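PDB 3LOM: geranyltranstransferase from Legionella pneumophila subsp. pneumophila, which probably condenses isopentenyl diphosphate with allylic diphosphates to make farnesyl diphosphate, with magnesium as cofactor, as in other trans-prenyl synthases. Local coordinates for residues E21-N29 / A41-G49. Numbering follows the deposited sequence.
Sequences ELYLEQLLN and ALHYALFSG
L28 reaches from helix 5-28 into a notch between H43, L46 and F47 of the segment 41-49, where residues 41-46 run almost antiparallel to 21-28 (172°). Followed outward, its CB lies 3.6 Å from H43 NE2. A chi1 of -77° with an extended chi2 of 171° carries CD1 over the imidazole and leaves CD2 for L42. CD1 sits over one face of the H43 ring, 3.8 Å from the centroid and displaced toward its rim, a CH-pi contact; the same methyl touches L46 CD1 and meets the edge of the F47 ring at CE1. CD2 turns to L42 CD1, 4.2 Å away. One turn earlier, L24 runs across L46, its CD2 3.9 Å from L46 CD1, while its CB lies 3.7 Å from F47 CZ. The F47 ring lies against the helix backbone, its CE2 edge meeting E21 O. The E25 chain kinks about its CB-CG bond and brings OE2 to the edge of the imidazole, 2.9 Å from H43 CD2; OE2 is also 3.2 Å from H43 NE2, but too skewed for a hydrogen bond. H43 ND1 instead donates to R39 O, one turn back on its own helix. Deeper in, L46 packs on L81 of helix 69-91, and L42 reaches I157 of the second subunit. With no hydrogen bond crossing between the segments, leucine and ring packing joins this antiparallel helix pair of the all-helical prenyl synthase fold; with ND1 already donating, the nearby E25 carboxylate would probably favour a doubly protonated, positively charged H43.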
loop_
_atom_site.group_PDB
_atom_site.type_symbol
_atom_site.label_atom_id
_atom_site.label_comp_id
_atom_site.label_asym_id
_atom_site.label_seq_id
_atom_site.Cartn_x
_atom_site.Cartn_y
_atom_site.Cartn_z
ATOM N N GLU A 21 15.273 9.434 -12.215
ATOM C CA GLU A 21 14.704 8.624 -13.302
ATOM C C GLU A 21 15.555 7.388 -13.611
ATOM O O GLU A 21 15.024 6.298 -13.847
ATOM C CB GLU A 21 14.522 9.472 -14.556
ATOM C CG GLU A 21 13.445 10.540 -14.425
ATOM C CD GLU A 21 13.347 11.440 -15.643
ATOM O OE1 GLU A 21 14.169 11.293 -16.571
ATOM O OE2 GLU A 21 12.438 12.296 -15.675
ATOM N N LEU A 22 16.874 7.571 -13.569
ATOM C CA LEU A 22 17.839 6.509 -13.834
ATOM C C LEU A 22 17.788 5.468 -12.720
ATOM O O LEU A 22 17.908 4.264 -12.980
ATOM C CB LEU A 22 19.245 7.109 -13.940
ATOM C CG LEU A 22 20.176 6.867 -15.138
ATOM C CD1 LEU A 22 19.442 6.744 -16.478
ATOM C CD2 LEU A 22 21.227 7.980 -15.201
ATOM N N TYR A 23 17.592 5.935 -11.485
ATOM C CA TYR A 23 17.483 5.034 -10.340
ATOM C C TYR A 23 16.178 4.239 -10.363
ATOM O O TYR A 23 16.158 3.088 -9.941
ATOM C CB TYR A 23 17.650 5.772 -9.002
ATOM C CG TYR A 23 17.724 4.828 -7.820
ATOM C CD1 TYR A 23 16.603 4.578 -7.022
ATOM C CD2 TYR A 23 18.907 4.158 -7.517
ATOM C CE1 TYR A 23 16.669 3.684 -5.948
ATOM C CE2 TYR A 23 18.980 3.273 -6.454
ATOM C CZ TYR A 23 17.856 3.045 -5.673
ATOM O OH TYR A 23 17.928 2.168 -4.620
ATOM N N LEU A 24 15.100 4.848 -10.862
ATOM C CA LEU A 24 13.811 4.152 -10.981
ATOM C C LEU A 24 13.828 3.031 -12.017
ATOM O O LEU A 24 13.306 1.946 -11.749
ATOM C CB LEU A 24 12.662 5.124 -11.282
ATOM C CG LEU A 24 11.785 5.583 -10.115
ATOM C CD1 LEU A 24 10.686 6.523 -10.612
ATOM C CD2 LEU A 24 11.187 4.387 -9.370
ATOM N N GLU A 25 14.426 3.305 -13.182
ATOM C CA GLU A 25 14.604 2.310 -14.249
ATOM C C GLU A 25 15.325 1.070 -13.775
ATOM O O GLU A 25 14.835 -0.049 -13.969
ATOM C CB GLU A 25 15.379 2.893 -15.432
ATOM C CG GLU A 25 14.521 3.320 -16.600
ATOM C CD GLU A 25 13.647 2.201 -17.132
ATOM O OE1 GLU A 25 14.135 1.332 -17.882
ATOM O OE2 GLU A 25 12.450 2.209 -16.811
ATOM N N GLN A 26 16.483 1.283 -13.150
ATOM C CA GLN A 26 17.307 0.204 -12.627
ATOM C C GLN A 26 16.507 -0.628 -11.646
ATOM O O GLN A 26 16.451 -1.853 -11.766
ATOM C CB GLN A 26 18.568 0.757 -11.950
ATOM C CG GLN A 26 19.648 1.240 -12.917
ATOM C CD GLN A 26 20.338 0.105 -13.674
ATOM O OE1 GLN A 26 20.685 0.254 -14.847
ATOM N NE2 GLN A 26 20.542 -1.028 -13.005
ATOM N N LEU A 27 15.869 0.065 -10.706
ATOM C CA LEU A 27 14.982 -0.530 -9.711
ATOM C C LEU A 27 13.877 -1.392 -10.332
ATOM O O LEU A 27 13.712 -2.553 -9.952
ATOM C CB LEU A 27 14.384 0.584 -8.849
ATOM C CG LEU A 27 13.477 0.318 -7.653
ATOM C CD1 LEU A 27 14.075 -0.718 -6.717
ATOM C CD2 LEU A 27 13.264 1.641 -6.937
ATOM N N LEU A 28 13.149 -0.824 -11.295
ATOM C CA LEU A 28 12.078 -1.543 -12.001
ATOM C C LEU A 28 12.565 -2.784 -12.751
ATOM O O LEU A 28 11.903 -3.826 -12.733
ATOM C CB LEU A 28 11.309 -0.609 -12.946
ATOM C CG LEU A 28 10.296 0.349 -12.312
ATOM C CD1 LEU A 28 9.793 1.349 -13.332
ATOM C CD2 LEU A 28 9.124 -0.404 -11.673
ATOM N N ASN A 29 13.742 -2.678 -13.372
ATOM C CA ASN A 29 14.308 -3.773 -14.172
ATOM C C ASN A 29 14.863 -4.928 -13.321
ATOM O O ASN A 29 15.278 -5.951 -13.864
ATOM C CB ASN A 29 15.385 -3.259 -15.155
ATOM C CG ASN A 29 14.839 -2.263 -16.213
ATOM O OD1 ASN A 29 15.623 -1.664 -16.949
ATOM N ND2 ASN A 29 13.516 -2.085 -16.285
ATOM N N ALA A 41 2.529 -0.966 -17.796
ATOM C CA ALA A 41 1.795 0.172 -17.235
ATOM C C ALA A 41 2.559 0.918 -16.152
ATOM O O ALA A 41 2.509 2.148 -16.100
ATOM C CB ALA A 41 0.439 -0.244 -16.751
ATOM N N LEU A 42 3.287 0.180 -15.315
ATOM C CA LEU A 42 4.267 0.781 -14.396
ATOM C C LEU A 42 5.187 1.783 -15.083
ATOM O O LEU A 42 5.326 2.915 -14.632
ATOM C CB LEU A 42 5.135 -0.301 -13.746
ATOM C CG LEU A 42 4.614 -1.005 -12.496
ATOM C CD1 LEU A 42 5.395 -2.278 -12.259
ATOM C CD2 LEU A 42 4.745 -0.087 -11.300
ATOM N N HIS A 43 5.813 1.349 -16.177
ATOM C CA HIS A 43 6.742 2.182 -16.929
ATOM C C HIS A 43 6.052 3.351 -17.616
ATOM O O HIS A 43 6.623 4.430 -17.713
ATOM C CB HIS A 43 7.528 1.333 -17.934
ATOM C CG HIS A 43 8.617 0.522 -17.306
ATOM N ND1 HIS A 43 8.463 -0.803 -16.961
ATOM C CD2 HIS A 43 9.874 0.862 -16.934
ATOM C CE1 HIS A 43 9.581 -1.248 -16.416
ATOM N NE2 HIS A 43 10.455 -0.257 -16.389
ATOM N N TYR A 44 4.825 3.138 -18.086
ATOM C CA TYR A 44 4.042 4.217 -18.695
ATOM C C TYR A 44 3.724 5.324 -17.687
ATOM O O TYR A 44 3.842 6.520 -17.987
ATOM C CB TYR A 44 2.741 3.686 -19.297
ATOM C CG TYR A 44 1.897 4.772 -19.935
ATOM C CD1 TYR A 44 2.210 5.262 -21.201
ATOM C CD2 TYR A 44 0.792 5.319 -19.268
ATOM C CE1 TYR A 44 1.457 6.262 -21.792
ATOM C CE2 TYR A 44 0.031 6.334 -19.850
ATOM C CZ TYR A 44 0.373 6.796 -21.116
ATOM O OH TYR A 44 -0.361 7.783 -21.719
ATOM N N ALA A 45 3.310 4.907 -16.497
ATOM C CA ALA A 45 2.878 5.839 -15.467
ATOM C C ALA A 45 4.041 6.599 -14.828
ATOM O O ALA A 45 3.947 7.806 -14.621
ATOM C CB ALA A 45 2.070 5.110 -14.419
ATOM N N LEU A 46 5.140 5.895 -14.550
ATOM C CA LEU A 46 6.271 6.465 -13.803
ATOM C C LEU A 46 7.190 7.438 -14.539
ATOM O O LEU A 46 7.940 8.171 -13.895
ATOM C CB LEU A 46 7.132 5.354 -13.198
ATOM C CG LEU A 46 6.793 4.875 -11.785
ATOM C CD1 LEU A 46 7.853 3.902 -11.327
ATOM C CD2 LEU A 46 6.683 6.046 -10.806
ATOM N N PHE A 47 7.168 7.439 -15.869
ATOM C CA PHE A 47 8.122 8.263 -16.606
ATOM C C PHE A 47 7.446 9.262 -17.516
ATOM O O PHE A 47 6.679 8.893 -18.405
ATOM C CB PHE A 47 9.124 7.403 -17.372
ATOM C CG PHE A 47 9.995 6.567 -16.486
ATOM C CD1 PHE A 47 9.685 5.234 -16.246
ATOM C CD2 PHE A 47 11.119 7.117 -15.875
ATOM C CE1 PHE A 47 10.491 4.453 -15.412
ATOM C CE2 PHE A 47 11.935 6.343 -15.040
ATOM C CZ PHE A 47 11.618 5.010 -14.812
ATOM N N SER A 48 7.735 10.537 -17.262
ATOM C CA SER A 48 7.177 11.636 -18.035
ATOM C C SER A 48 8.210 12.739 -18.213
ATOM O O SER A 48 9.303 12.685 -17.632
ATOM C CB SER A 48 5.926 12.197 -17.349
ATOM O OG SER A 48 4.916 11.207 -17.234
ATOM N N GLY A 49 7.855 13.732 -19.030
ATOM C CA GLY A 49 8.646 14.949 -19.184
ATOM C C GLY A 49 8.454 15.888 -18.004
ATOM O O GLY A 49 7.557 15.689 -17.173
#